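Local coordinates for protein polyketide synthase/nonribosomal peptide synthetase hybrid RzxB (Pseudomonas fluorescens, PDB 5IL6) that probably dehydrates beta-hydroxyacyl intermediates through its dehydratase domain during assembly of the polyketide rhizoxin, at residues 11-16 against 27-32; 56-61 against 205-210; 212-217 against 263-268; 219-224 against 259-264. One frame throughout, in Å; residues are numbered along the deposited sequence.

The four contacts run from one end of the dehydratase domain to the other. Contact 1 comes first along the chain, followed by contact 2, and contacts 3 and 4 end together on strand 261-268. Contacts 1 and 4 are furthest apart, with centres about 35 Å from each other. The centre of contact 2 lies about 3 Å from the centre of the chain, where helix 53-67 meets helix 204-212. It touches contact 1 through Val58, which packs on His14 and Leu16, and contact 3 through Ala210. Contacts 3 and 4 share Phe263 and Asp264. They sit within a double hotdog fold, with contact 2 joining the helices of its two halves.

Contact 1: residues 11-16 against 27-32; sequences EHLHPL and LRYLSR
Ser31 and Leu16 hold this contact together with one hydrogen bond. Ser31 OG donates to Leu16 O at 2.9 Å. The hydroxyl does not come in along a lone pair: it sits above the carbonyl plane, 52° out of it. Chi1 of -51° sets OG anti to the carbonyl carbon of Ser31 and beside the backbone N, on the side where Leu16 O lies. The same oxygen is also hydrogen-bonded to the backbone N of His18, which makes the serine a double tie for the loop. An alanine here would probably leave both Leu16 O and His18 N without this mate and let the 11-16 loop shift on the strand.

The second touch is apolar and looser. Leu13 CD1 comes to the edge of the Tyr29 ring, near its plane, 4.3 Å from CD2. Within the loop, His14 folds back on the chain. Its ND1 accepts a nearly straight bond from Leu16 N at 3.1 Å, with the N-H tilted from the ring plane. Pro15 CD lies above one face of this ring, offset toward the rim. This local bond probably helps fix the turn that presents Leu16 O to Ser31.

In the first hotdog half, the 11-16 loop precedes strand 19-20, and strand 27-32 lies between that strand and 98-105, bonded to both. His14 and Leu16 pack on Val58 of helix 53-67, and Tyr29 reaches Ala67 of that helix.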
loop_
_atom_site.group_PDB
_atom_site.type_symbol
_atom_site.label_atom_id
_atom_site.label_comp_id
_atom_site.label_asym_id
_atom_site.label_seq_id
_atom_site.Cartn_x
_atom_site.Cartn_y
_atom_site.Cartn_z
ATOM N N GLU A 11 -21.661 -7.289 10.836
ATOM C CA GLU A 11 -20.996 -7.157 9.543
ATOM C C GLU A 11 -19.571 -6.669 9.814
ATOM O O GLU A 11 -19.312 -6.062 10.851
ATOM C CB GLU A 11 -21.741 -6.182 8.628
ATOM C CG GLU A 11 -23.183 -6.572 8.311
ATOM C CD GLU A 11 -23.326 -7.974 7.761
ATOM O OE1 GLU A 11 -22.524 -8.362 6.884
ATOM O OE2 GLU A 11 -24.243 -8.689 8.211
ATOM N N HIS A 12 -18.645 -6.922 8.894
ATOM C CA HIS A 12 -17.302 -6.380 9.047
ATOM C C HIS A 12 -17.349 -4.858 9.080
ATOM O O HIS A 12 -18.161 -4.228 8.396
ATOM C CB HIS A 12 -16.407 -6.840 7.899
ATOM C CG HIS A 12 -16.095 -8.302 7.915
ATOM N ND1 HIS A 12 -15.594 -8.957 6.813
ATOM C CD2 HIS A 12 -16.197 -9.232 8.896
ATOM C CE1 HIS A 12 -15.411 -10.231 7.109
ATOM N NE2 HIS A 12 -15.768 -10.424 8.366
ATOM N N LEU A 13 -16.469 -4.261 9.889
ATOM C CA LEU A 13 -16.363 -2.807 9.911
ATOM C C LEU A 13 -15.851 -2.280 8.584
ATOM O O LEU A 13 -16.166 -1.149 8.196
ATOM C CB LEU A 13 -15.418 -2.357 11.025
ATOM C CG LEU A 13 -15.668 -2.915 12.420
ATOM C CD1 LEU A 13 -14.562 -2.439 13.348
ATOM C CD2 LEU A 13 -17.033 -2.527 12.940
ATOM N N HIS A 14 -15.073 -3.092 7.883
ATOM C CA HIS A 14 -14.327 -2.723 6.695
ATOM C C HIS A 14 -13.829 -4.025 6.083
ATOM O O HIS A 14 -13.532 -4.968 6.826
ATOM C CB HIS A 14 -13.170 -1.790 7.060
ATOM C CG HIS A 14 -12.443 -1.228 5.881
ATOM N ND1 HIS A 14 -11.425 -1.904 5.245
ATOM C CD2 HIS A 14 -12.570 -0.045 5.233
ATOM C CE1 HIS A 14 -10.962 -1.167 4.251
ATOM N NE2 HIS A 14 -11.638 -0.034 4.224
ATOM N N PRO A 15 -13.738 -4.138 4.756
ATOM C CA PRO A 15 -13.278 -5.410 4.173
ATOM C C PRO A 15 -11.947 -5.898 4.723
ATOM O O PRO A 15 -11.704 -7.113 4.739
ATOM C CB PRO A 15 -13.188 -5.096 2.675
ATOM C CG PRO A 15 -14.134 -3.972 2.457
ATOM C CD PRO A 15 -14.185 -3.180 3.729
ATOM N N LEU A 16 -11.077 -4.995 5.175
ATOM C CA LEU A 16 -9.777 -5.364 5.721
ATOM C C LEU A 16 -9.663 -5.125 7.219
ATOM O O LEU A 16 -8.588 -5.350 7.789
ATOM C CB LEU A 16 -8.661 -4.589 5.008
ATOM C CG LEU A 16 -8.346 -4.953 3.555
ATOM C CD1 LEU A 16 -7.215 -4.074 3.042
ATOM C CD2 LEU A 16 -7.992 -6.425 3.407
ATOM N N LEU A 27 -7.578 0.582 22.342
ATOM C CA LEU A 27 -8.289 0.288 21.105
ATOM C C LEU A 27 -7.543 -0.773 20.309
ATOM O O LEU A 27 -6.313 -0.745 20.200
ATOM C CB LEU A 27 -8.453 1.558 20.274
ATOM C CG LEU A 27 -9.303 2.654 20.922
ATOM C CD1 LEU A 27 -9.363 3.877 20.026
ATOM C CD2 LEU A 27 -10.710 2.158 21.253
ATOM N N ARG A 28 -8.294 -1.730 19.768
ATOM C CA ARG A 28 -7.693 -2.857 19.074
ATOM C C ARG A 28 -8.708 -3.447 18.108
ATOM O O ARG A 28 -9.913 -3.441 18.372
ATOM C CB ARG A 28 -7.214 -3.913 20.070
ATOM C CG ARG A 28 -6.427 -5.058 19.462
ATOM C CD ARG A 28 -5.835 -5.926 20.554
ATOM N NE ARG A 28 -6.850 -6.247 21.558
ATOM C CZ ARG A 28 -7.289 -7.466 21.858
ATOM N NH1 ARG A 28 -6.801 -8.543 21.255
ATOM N NH2 ARG A 28 -8.222 -7.607 22.787
ATOM N N TYR A 29 -8.198 -3.984 17.001
ATOM C CA TYR A 29 -9.029 -4.507 15.929
ATOM C C TYR A 29 -8.457 -5.837 15.458
ATOM O O TYR A 29 -7.265 -6.110 15.616
ATOM C CB TYR A 29 -9.112 -3.510 14.764
ATOM C CG TYR A 29 -9.476 -2.116 15.214
ATOM C CD1 TYR A 29 -8.499 -1.233 15.659
ATOM C CD2 TYR A 29 -10.794 -1.687 15.215
ATOM C CE1 TYR A 29 -8.824 0.039 16.083
ATOM C CE2 TYR A 29 -11.131 -0.414 15.639
ATOM C CZ TYR A 29 -10.139 0.443 16.073
ATOM O OH TYR A 29 -10.460 1.712 16.496
ATOM N N LEU A 30 -9.327 -6.666 14.888
ATOM C CA LEU A 30 -8.957 -8.017 14.493
ATOM C C LEU A 30 -9.596 -8.346 13.154
ATOM O O LEU A 30 -10.801 -8.149 12.973
ATOM C CB LEU A 30 -9.392 -9.033 15.558
ATOM C CG LEU A 30 -9.359 -10.519 15.191
ATOM C CD1 LEU A 30 -7.987 -10.938 14.682
ATOM C CD2 LEU A 30 -9.758 -11.355 16.399
ATOM N N SER A 31 -8.780 -8.823 12.218
ATOM C CA SER A 31 -9.256 -9.405 10.973
ATOM C C SER A 31 -8.723 -10.827 10.862
ATOM O O SER A 31 -7.559 -11.090 11.178
ATOM C CB SER A 31 -8.811 -8.580 9.762
ATOM O OG SER A 31 -9.129 -7.212 9.939
ATOM N N ARG A 32 -9.584 -11.745 10.429
ATOM C CA ARG A 32 -9.205 -13.136 10.219
ATOM C C ARG A 32 -9.343 -13.451 8.739
ATOM O O ARG A 32 -10.440 -13.349 8.178
ATOM C CB ARG A 32 -10.065 -14.086 11.054
ATOM C CG ARG A 32 -9.630 -15.545 10.937
ATOM C CD ARG A 32 -10.346 -16.454 11.925
ATOM N NE ARG A 32 -10.191 -16.001 13.308
ATOM C CZ ARG A 32 -11.093 -15.293 13.985
ATOM N NH1 ARG A 32 -12.242 -14.941 13.424
ATOM N NH2 ARG A 32 -10.845 -14.935 15.239
#

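Contact 2: residues 56-61 against 205-210; sequences MIVMIQ and ALLDAA
No flat group takes part between these two segments: Ile57 and Val58 meet Leu207 through aliphatic branches alone, with neither ring faces nor ring edges involved. The contact joins the two central helices of a double hotdog fold. Helix 53-67 belongs to one hotdog half and helix 204-212 to the other. The two segments come closest at Val58 and Leu207, whose CA atoms are 8.6 Å apart.

Leu207 is the single residue of 205-210 that reaches across. Its CG stands anti to the backbone N (chi1 -178°), and CD2, roughly anti to CA, reaches the facing helix. That one methyl does all the near touching. It lies against the branch point of Ile57, meeting CG2 at 3.7 Å, CB at 3.9 Å and CD1 at 4.1 Å. The two side chains cross at about a right angle. Val58 adds a lighter touch on the same methyl. These two segments therefore meet at one point, and the area they bury is small.

The surroundings are apolar on the Ile57 side. Leu83 and Trp85 of strand 77-85 and Leu234 and Cys237 of strand 230-239 also touch Ile57. The other helix has a polar side too. Asp208 is hydrogen-bonded through OD2 to Gln212 NE2, and the two residues are spaced as in the DxxxQ motif of polyketide dehydratases. Beside the main contact, Val58 CG2 lies 4.4 Å from Leu207 CD2.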
loop_
_atom_site.group_PDB
_atom_site.type_symbol
_atom_site.label_atom_id
_atom_site.label_comp_id
_atom_site.label_asym_id
_atom_site.label_seq_id
_atom_site.Cartn_x
_atom_site.Cartn_y
_atom_site.Cartn_z
ATOM N N MET A 56 -1.867 -3.293 4.408
ATOM C CA MET A 56 -1.705 -2.846 5.784
ATOM C C MET A 56 -1.906 -1.341 5.901
ATOM O O MET A 56 -2.423 -0.863 6.915
ATOM C CB MET A 56 -0.331 -3.253 6.304
ATOM C CG MET A 56 -0.154 -4.760 6.363
ATOM S SD MET A 56 1.369 -5.278 7.166
ATOM C CE MET A 56 1.521 -6.943 6.525
ATOM N N ILE A 57 -1.537 -0.582 4.867
ATOM C CA ILE A 57 -1.832 0.850 4.853
ATOM C C ILE A 57 -3.337 1.074 4.884
ATOM O O ILE A 57 -3.843 1.930 5.619
ATOM C CB ILE A 57 -1.186 1.516 3.625
ATOM C CG1 ILE A 57 0.336 1.557 3.786
ATOM C CG2 ILE A 57 -1.751 2.922 3.406
ATOM C CD1 ILE A 57 1.079 2.001 2.542
ATOM N N VAL A 58 -4.073 0.319 4.068
ATOM C CA VAL A 58 -5.526 0.453 4.038
ATOM C C VAL A 58 -6.119 0.084 5.391
ATOM O O VAL A 58 -7.086 0.699 5.852
ATOM C CB VAL A 58 -6.114 -0.411 2.906
ATOM C CG1 VAL A 58 -7.637 -0.437 2.978
ATOM C CG2 VAL A 58 -5.647 0.108 1.552
ATOM N N MET A 59 -5.555 -0.931 6.044
ATOM C CA MET A 59 -6.051 -1.324 7.357
ATOM C C MET A 59 -5.862 -0.206 8.371
ATOM O O MET A 59 -6.736 0.035 9.212
ATOM C CB MET A 59 -5.342 -2.596 7.803
ATOM C CG MET A 59 -5.870 -3.207 9.094
ATOM S SD MET A 59 -5.004 -4.723 9.560
ATOM C CE MET A 59 -4.745 -5.483 7.959
ATOM N N ILE A 60 -4.725 0.486 8.313
ATOM C CA ILE A 60 -4.500 1.620 9.204
ATOM C C ILE A 60 -5.506 2.723 8.915
ATOM O O ILE A 60 -6.077 3.321 9.836
ATOM C CB ILE A 60 -3.052 2.128 9.065
ATOM C CG1 ILE A 60 -2.074 1.042 9.522
ATOM C CG2 ILE A 60 -2.850 3.407 9.877
ATOM C CD1 ILE A 60 -0.616 1.360 9.245
ATOM N N GLN A 61 -5.743 3.008 7.632
ATOM C CA GLN A 61 -6.708 4.038 7.265
ATOM C C GLN A 61 -8.107 3.681 7.757
ATOM O O GLN A 61 -8.823 4.537 8.289
ATOM C CB GLN A 61 -6.701 4.240 5.749
ATOM C CG GLN A 61 -5.394 4.814 5.214
ATOM C CD GLN A 61 -5.278 4.728 3.705
ATOM O OE1 GLN A 61 -5.968 3.939 3.060
ATOM N NE2 GLN A 61 -4.402 5.545 3.132
ATOM N N ALA A 205 -5.712 -3.036 -4.000
ATOM C CA ALA A 205 -5.138 -3.448 -5.278
ATOM C C ALA A 205 -4.656 -2.246 -6.079
ATOM O O ALA A 205 -3.642 -2.327 -6.781
ATOM C CB ALA A 205 -6.162 -4.249 -6.081
ATOM N N LEU A 206 -5.371 -1.122 -5.993
ATOM C CA LEU A 206 -4.924 0.085 -6.678
ATOM C C LEU A 206 -3.697 0.673 -5.997
ATOM O O LEU A 206 -2.773 1.144 -6.670
ATOM C CB LEU A 206 -6.053 1.115 -6.727
ATOM C CG LEU A 206 -7.270 0.761 -7.588
ATOM C CD1 LEU A 206 -8.330 1.847 -7.487
ATOM C CD2 LEU A 206 -6.876 0.541 -9.043
ATOM N N LEU A 207 -3.669 0.667 -4.664
ATOM C CA LEU A 207 -2.478 1.137 -3.968
ATOM C C LEU A 207 -1.288 0.233 -4.266
ATOM O O LEU A 207 -0.161 0.712 -4.429
ATOM C CB LEU A 207 -2.738 1.214 -2.462
ATOM C CG LEU A 207 -1.573 1.743 -1.617
ATOM C CD1 LEU A 207 -1.123 3.117 -2.103
ATOM C CD2 LEU A 207 -1.958 1.800 -0.145
ATOM N N ASP A 208 -1.522 -1.077 -4.346
ATOM C CA ASP A 208 -0.449 -1.997 -4.708
ATOM C C ASP A 208 0.010 -1.763 -6.142
ATOM O O ASP A 208 1.215 -1.725 -6.415
ATOM C CB ASP A 208 -0.916 -3.442 -4.506
ATOM C CG ASP A 208 0.168 -4.459 -4.819
ATOM O OD1 ASP A 208 1.219 -4.433 -4.149
ATOM O OD2 ASP A 208 -0.047 -5.301 -5.718
ATOM N N ALA A 209 -0.936 -1.575 -7.067
ATOM C CA ALA A 209 -0.576 -1.313 -8.457
ATOM C C ALA A 209 0.211 -0.016 -8.587
ATOM O O ALA A 209 1.143 0.075 -9.396
ATOM C CB ALA A 209 -1.833 -1.259 -9.324
ATOM N N ALA A 210 -0.155 1.004 -7.808
ATOM C CA ALA A 210 0.632 2.233 -7.795
ATOM C C ALA A 210 2.081 1.942 -7.433
ATOM O O ALA A 210 3.007 2.478 -8.055
ATOM C CB ALA A 210 0.021 3.239 -6.817
#

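Contact 3: residues 212-217 against 263-268; sequences QGVMAL and FDLALF
Residues 212-217 wind in tight turns, with N-H groups bonded to the carbonyl three residues back, and run past the extended strand 261-268, nearest at Val214 and Phe263 with CA atoms 7.4 Å apart. In the double hotdog fold this places the segment that follows helix 204-212 against the strands of its own half.

The Phe263 ring carries the contact. Val214 CB stands over the centre of one face, 3.7 Å from the centroid and only 8° off the ring normal, a CH-pi contact. Its two methyls spread over the same ring. CG1 is 3.8 Å from Phe263 CG, and CG2 is 4.1 Å from CE1. Chi1 of -54° puts CG1 beside the backbone N of Val214 and CG2 between that N and the carbonyl carbon. Leu217 comes to the same ring from another direction: its CD1 lies at the edge, near the ring plane, 3.9 Å from CE2. The ring is thus gripped both on a face and at an edge.

A serine in place of Phe263 would probably open a gap beneath Val214 and leave Leu217 CD1 without the ring edge it packs on.

The strand is bonded on its two sides to strands 246-254 and 274-284. Leu217 also packs on Ile251 of the first, and Val214 on Phe283 of the second. Further along the strand, Leu265 extends the apolar surface with a looser touch, its CD2 lying 4.4 Å from Val214 CG1.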
loop_
_atom_site.group_PDB
_atom_site.type_symbol
_atom_site.label_atom_id
_atom_site.label_comp_id
_atom_site.label_asym_id
_atom_site.label_seq_id
_atom_site.Cartn_x
_atom_site.Cartn_y
_atom_site.Cartn_z
ATOM N N GLN A 212 3.595 -1.010 -7.771
ATOM C CA GLN A 212 4.171 -1.792 -8.860
ATOM C C GLN A 212 4.777 -0.892 -9.926
ATOM O O GLN A 212 5.747 -1.279 -10.591
ATOM C CB GLN A 212 3.106 -2.689 -9.491
ATOM C CG GLN A 212 2.527 -3.748 -8.571
ATOM C CD GLN A 212 1.341 -4.451 -9.198
ATOM O OE1 GLN A 212 1.065 -4.275 -10.384
ATOM N NE2 GLN A 212 0.618 -5.232 -8.403
ATOM N N GLY A 213 4.222 0.307 -10.105
ATOM C CA GLY A 213 4.657 1.190 -11.172
ATOM C C GLY A 213 6.105 1.619 -11.076
ATOM O O GLY A 213 6.687 2.024 -12.088
ATOM N N VAL A 214 6.710 1.533 -9.888
ATOM C CA VAL A 214 8.099 1.958 -9.745
ATOM C C VAL A 214 9.011 1.142 -10.651
ATOM O O VAL A 214 10.093 1.608 -11.022
ATOM C CB VAL A 214 8.561 1.855 -8.273
ATOM C CG1 VAL A 214 7.610 2.614 -7.344
ATOM C CG2 VAL A 214 8.704 0.396 -7.839
ATOM N N MET A 215 8.589 -0.068 -11.026
ATOM C CA MET A 215 9.415 -0.909 -11.883
ATOM C C MET A 215 9.703 -0.236 -13.218
ATOM O O MET A 215 10.713 -0.543 -13.861
ATOM C CB MET A 215 8.731 -2.258 -12.102
ATOM C CG MET A 215 9.545 -3.239 -12.932
ATOM S SD MET A 215 11.140 -3.588 -12.166
ATOM C CE MET A 215 10.638 -4.640 -10.808
ATOM N N ALA A 216 8.832 0.679 -13.656
ATOM C CA ALA A 216 9.101 1.424 -14.880
ATOM C C ALA A 216 10.465 2.097 -14.818
ATOM O O ALA A 216 11.158 2.217 -15.835
ATOM C CB ALA A 216 8.007 2.468 -15.113
ATOM N N LEU A 217 10.861 2.549 -13.632
ATOM C CA LEU A 217 12.115 3.263 -13.442
ATOM C C LEU A 217 13.297 2.348 -13.143
ATOM O O LEU A 217 14.426 2.841 -13.043
ATOM C CB LEU A 217 11.953 4.283 -12.310
ATOM C CG LEU A 217 10.894 5.364 -12.557
ATOM C CD1 LEU A 217 10.719 6.249 -11.335
ATOM C CD2 LEU A 217 11.259 6.214 -13.768
ATOM N N PHE A 263 11.210 6.198 -3.758
ATOM C CA PHE A 263 10.347 6.863 -4.725
ATOM C C PHE A 263 9.327 7.729 -4.001
ATOM O O PHE A 263 8.967 7.463 -2.852
ATOM C CB PHE A 263 9.594 5.855 -5.607
ATOM C CG PHE A 263 10.485 4.870 -6.307
ATOM C CD1 PHE A 263 10.853 3.690 -5.686
ATOM C CD2 PHE A 263 10.947 5.122 -7.588
ATOM C CE1 PHE A 263 11.673 2.782 -6.327
ATOM C CE2 PHE A 263 11.764 4.215 -8.233
ATOM C CZ PHE A 263 12.128 3.044 -7.601
ATOM N N ASP A 264 8.861 8.767 -4.691
ATOM C CA ASP A 264 7.663 9.496 -4.303
ATOM C C ASP A 264 6.574 9.229 -5.334
ATOM O O ASP A 264 6.844 9.182 -6.540
ATOM C CB ASP A 264 7.922 11.001 -4.195
ATOM C CG ASP A 264 9.071 11.334 -3.263
ATOM O OD1 ASP A 264 9.028 10.912 -2.088
ATOM O OD2 ASP A 264 10.013 12.030 -3.701
ATOM N N LEU A 265 5.343 9.050 -4.859
ATOM C CA LEU A 265 4.215 8.754 -5.726
ATOM C C LEU A 265 3.058 9.682 -5.390
ATOM O O LEU A 265 2.902 10.122 -4.248
ATOM C CB LEU A 265 3.745 7.292 -5.592
ATOM C CG LEU A 265 4.724 6.181 -5.983
ATOM C CD1 LEU A 265 5.741 5.915 -4.880
ATOM C CD2 LEU A 265 3.966 4.907 -6.333
ATOM N N ALA A 266 2.248 9.973 -6.402
ATOM C CA ALA A 266 1.023 10.737 -6.218
ATOM C C ALA A 266 -0.059 10.103 -7.075
ATOM O O ALA A 266 0.172 9.803 -8.250
ATOM C CB ALA A 266 1.215 12.211 -6.595
ATOM N N LEU A 267 -1.231 9.898 -6.484
ATOM C CA LEU A 267 -2.347 9.247 -7.151
ATOM C C LEU A 267 -3.381 10.298 -7.518
ATOM O O LEU A 267 -3.787 11.099 -6.667
ATOM C CB LEU A 267 -2.969 8.173 -6.255
ATOM C CG LEU A 267 -2.140 6.899 -6.048
ATOM C CD1 LEU A 267 -0.855 7.169 -5.273
ATOM C CD2 LEU A 267 -2.962 5.831 -5.347
ATOM N N PHE A 268 -3.804 10.292 -8.780
ATOM C CA PHE A 268 -4.754 11.267 -9.286
ATOM C C PHE A 268 -5.914 10.545 -9.951
ATOM O O PHE A 268 -5.755 9.448 -10.493
ATOM C CB PHE A 268 -4.106 12.221 -10.307
ATOM C CG PHE A 268 -2.850 12.885 -9.814
ATOM C CD1 PHE A 268 -1.628 12.241 -9.914
ATOM C CD2 PHE A 268 -2.891 14.156 -9.264
ATOM C CE1 PHE A 268 -0.469 12.849 -9.468
ATOM C CE2 PHE A 268 -1.734 14.768 -8.816
ATOM C CZ PHE A 268 -0.523 14.114 -8.919
#

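Contact 4: residues 219-224 against 259-264; sequences LDELEE and PDYCFD
Tyr261 reaches out to Glu221 and Leu222 with the far end of its ring. This packs the loop after helix 204-212 against strand 261-268 of the second hotdog half. From CB the side chain heads for the loop, with CG anti to the carbonyl carbon (chi1 -57°). CB, CG and the near ring carbons carry the ring toward the loop, and touching begins at CE2. This atom meets Glu221 OE1 at 3.6 Å. The carboxylate oxygen lies at the ring edge and in its plane, while the carboxylate is turned 52° from the ring. Glu221 is poorly ordered, so this detail is less certain. CZ comes next, 4.0 Å from Leu222 CD2. At the tip, OH lies 3.5 Å from the same methyl.

Leu222 also packs on Arg160 and Met164 of helix 154-164. The strongest partner of Glu221 is Arg253 of strand 246-254, which forms a salt bridge with OE2.

At this surface contact, a carboxylate oxygen facing a ring edge is likely to gain a little from the slightly positive ring hydrogens. Its charge is probably balanced mainly by Arg253, and the leucine methyl adds a van der Waals touch to the ring end and hydroxyl.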
loop_
_atom_site.group_PDB
_atom_site.type_symbol
_atom_site.label_atom_id
_atom_site.label_comp_id
_atom_site.label_asym_id
_atom_site.label_seq_id
_atom_site.Cartn_x
_atom_site.Cartn_y
_atom_site.Cartn_z
ATOM N N LEU A 219 13.735 -1.068 -14.718
ATOM C CA LEU A 219 13.997 -2.144 -15.670
ATOM C C LEU A 219 15.448 -2.133 -16.140
ATOM O O LEU A 219 16.087 -3.188 -16.224
ATOM C CB LEU A 219 13.051 -2.033 -16.867
ATOM C CG LEU A 219 11.606 -2.486 -16.646
ATOM C CD1 LEU A 219 10.750 -2.120 -17.849
ATOM C CD2 LEU A 219 11.526 -3.981 -16.365
ATOM N N ASP A 220 15.986 -0.952 -16.446
ATOM C CA ASP A 220 17.354 -0.873 -16.954
ATOM C C ASP A 220 18.378 -1.117 -15.850
ATOM O O ASP A 220 19.405 -1.762 -16.084
ATOM C CB ASP A 220 17.586 0.480 -17.625
ATOM C CG ASP A 220 16.887 0.587 -18.967
ATOM O OD1 ASP A 220 16.902 -0.405 -19.726
ATOM O OD2 ASP A 220 16.318 1.660 -19.261
ATOM N N GLU A 221 18.124 -0.611 -14.641
ATOM C CA GLU A 221 19.094 -0.779 -13.562
ATOM C C GLU A 221 19.207 -2.238 -13.146
ATOM O O GLU A 221 20.314 -2.775 -13.018
ATOM C CB GLU A 221 18.713 0.075 -12.351
ATOM C CG GLU A 221 18.888 1.572 -12.535
ATOM C CD GLU A 221 19.064 2.298 -11.216
ATOM O OE1 GLU A 221 19.423 1.647 -10.211
ATOM O OE2 GLU A 221 18.840 3.528 -11.182
ATOM N N LEU A 222 18.073 -2.894 -12.928
ATOM C CA LEU A 222 18.084 -4.256 -12.422
ATOM C C LEU A 222 18.555 -5.231 -13.495
ATOM O O LEU A 222 18.396 -4.997 -14.696
ATOM C CB LEU A 222 16.688 -4.651 -11.941
ATOM C CG LEU A 222 16.095 -3.768 -10.839
ATOM C CD1 LEU A 222 14.704 -4.251 -10.458
ATOM C CD2 LEU A 222 17.002 -3.722 -9.617
ATOM N N GLU A 223 19.146 -6.333 -13.043
ATOM C CA GLU A 223 19.579 -7.394 -13.936
ATOM C C GLU A 223 18.395 -8.310 -14.249
ATOM O O GLU A 223 17.282 -8.122 -13.755
ATOM C CB GLU A 223 20.747 -8.161 -13.316
ATOM C CG GLU A 223 21.488 -9.075 -14.289
ATOM C CD GLU A 223 22.896 -9.413 -13.838
ATOM O OE1 GLU A 223 23.435 -8.704 -12.961
ATOM O OE2 GLU A 223 23.463 -10.397 -14.359
ATOM N N GLU A 224 18.630 -9.298 -15.117
ATOM C CA GLU A 224 17.567 -10.217 -15.507
ATOM C C GLU A 224 16.950 -10.907 -14.293
ATOM O O GLU A 224 15.727 -11.064 -14.216
ATOM C CB GLU A 224 18.124 -11.247 -16.490
ATOM C CG GLU A 224 17.072 -12.050 -17.233
ATOM C CD GLU A 224 17.688 -13.070 -18.171
ATOM O OE1 GLU A 224 18.909 -12.985 -18.422
ATOM O OE2 GLU A 224 16.955 -13.957 -18.657
ATOM N N PRO A 259 21.702 -0.613 -0.274
ATOM C CA PRO A 259 21.333 -1.132 -1.595
ATOM C C PRO A 259 19.849 -0.950 -1.896
ATOM O O PRO A 259 19.236 -1.827 -2.507
ATOM C CB PRO A 259 21.685 -2.609 -1.476
ATOM C CG PRO A 259 21.306 -2.927 -0.055
ATOM C CD PRO A 259 21.561 -1.659 0.755
ATOM N N ASP A 260 19.281 0.176 -1.478
ATOM C CA ASP A 260 17.840 0.378 -1.493
ATOM C C ASP A 260 17.429 1.328 -2.610
ATOM O O ASP A 260 18.259 1.958 -3.272
ATOM C CB ASP A 260 17.368 0.909 -0.137
ATOM C CG ASP A 260 17.880 0.072 1.019
ATOM O OD1 ASP A 260 18.060 -1.150 0.820
ATOM O OD2 ASP A 260 18.095 0.624 2.117
ATOM N N TYR A 261 16.116 1.402 -2.820
ATOM C CA TYR A 261 15.510 2.279 -3.813
ATOM C C TYR A 261 14.381 3.056 -3.153
ATOM O O TYR A 261 13.653 2.512 -2.317
ATOM C CB TYR A 261 14.975 1.476 -5.004
ATOM C CG TYR A 261 16.028 0.627 -5.676
ATOM C CD1 TYR A 261 16.349 -0.630 -5.181
ATOM C CD2 TYR A 261 16.703 1.082 -6.799
ATOM C CE1 TYR A 261 17.314 -1.410 -5.786
ATOM C CE2 TYR A 261 17.670 0.308 -7.414
ATOM C CZ TYR A 261 17.969 -0.937 -6.904
ATOM O OH TYR A 261 18.929 -1.713 -7.510
ATOM N N CYS A 262 14.233 4.323 -3.532
ATOM C CA CYS A 262 13.256 5.209 -2.914
ATOM C C CYS A 262 12.507 5.989 -3.987
ATOM O O CYS A 262 13.092 6.390 -4.997
ATOM C CB CYS A 262 13.935 6.179 -1.940
ATOM S SG CYS A 262 12.785 7.136 -0.935
ATOM N N PHE A 263 11.210 6.198 -3.758
ATOM C CA PHE A 263 10.347 6.863 -4.725
ATOM C C PHE A 263 9.327 7.729 -4.001
ATOM O O PHE A 263 8.967 7.463 -2.852
ATOM C CB PHE A 263 9.594 5.855 -5.607
ATOM C CG PHE A 263 10.485 4.870 -6.307
ATOM C CD1 PHE A 263 10.853 3.690 -5.686
ATOM C CD2 PHE A 263 10.947 5.122 -7.588
ATOM C CE1 PHE A 263 11.673 2.782 -6.327
ATOM C CE2 PHE A 263 11.764 4.215 -8.233
ATOM C CZ PHE A 263 12.128 3.044 -7.601
ATOM N N ASP A 264 8.861 8.767 -4.691
ATOM C CA ASP A 264 7.663 9.496 -4.303
ATOM C C ASP A 264 6.574 9.229 -5.334
ATOM O O ASP A 264 6.844 9.182 -6.540
ATOM C CB ASP A 264 7.922 11.001 -4.195
ATOM C CG ASP A 264 9.071 11.334 -3.263
ATOM O OD1 ASP A 264 9.028 10.912 -2.088
ATOM O OD2 ASP A 264 10.013 12.030 -3.701
#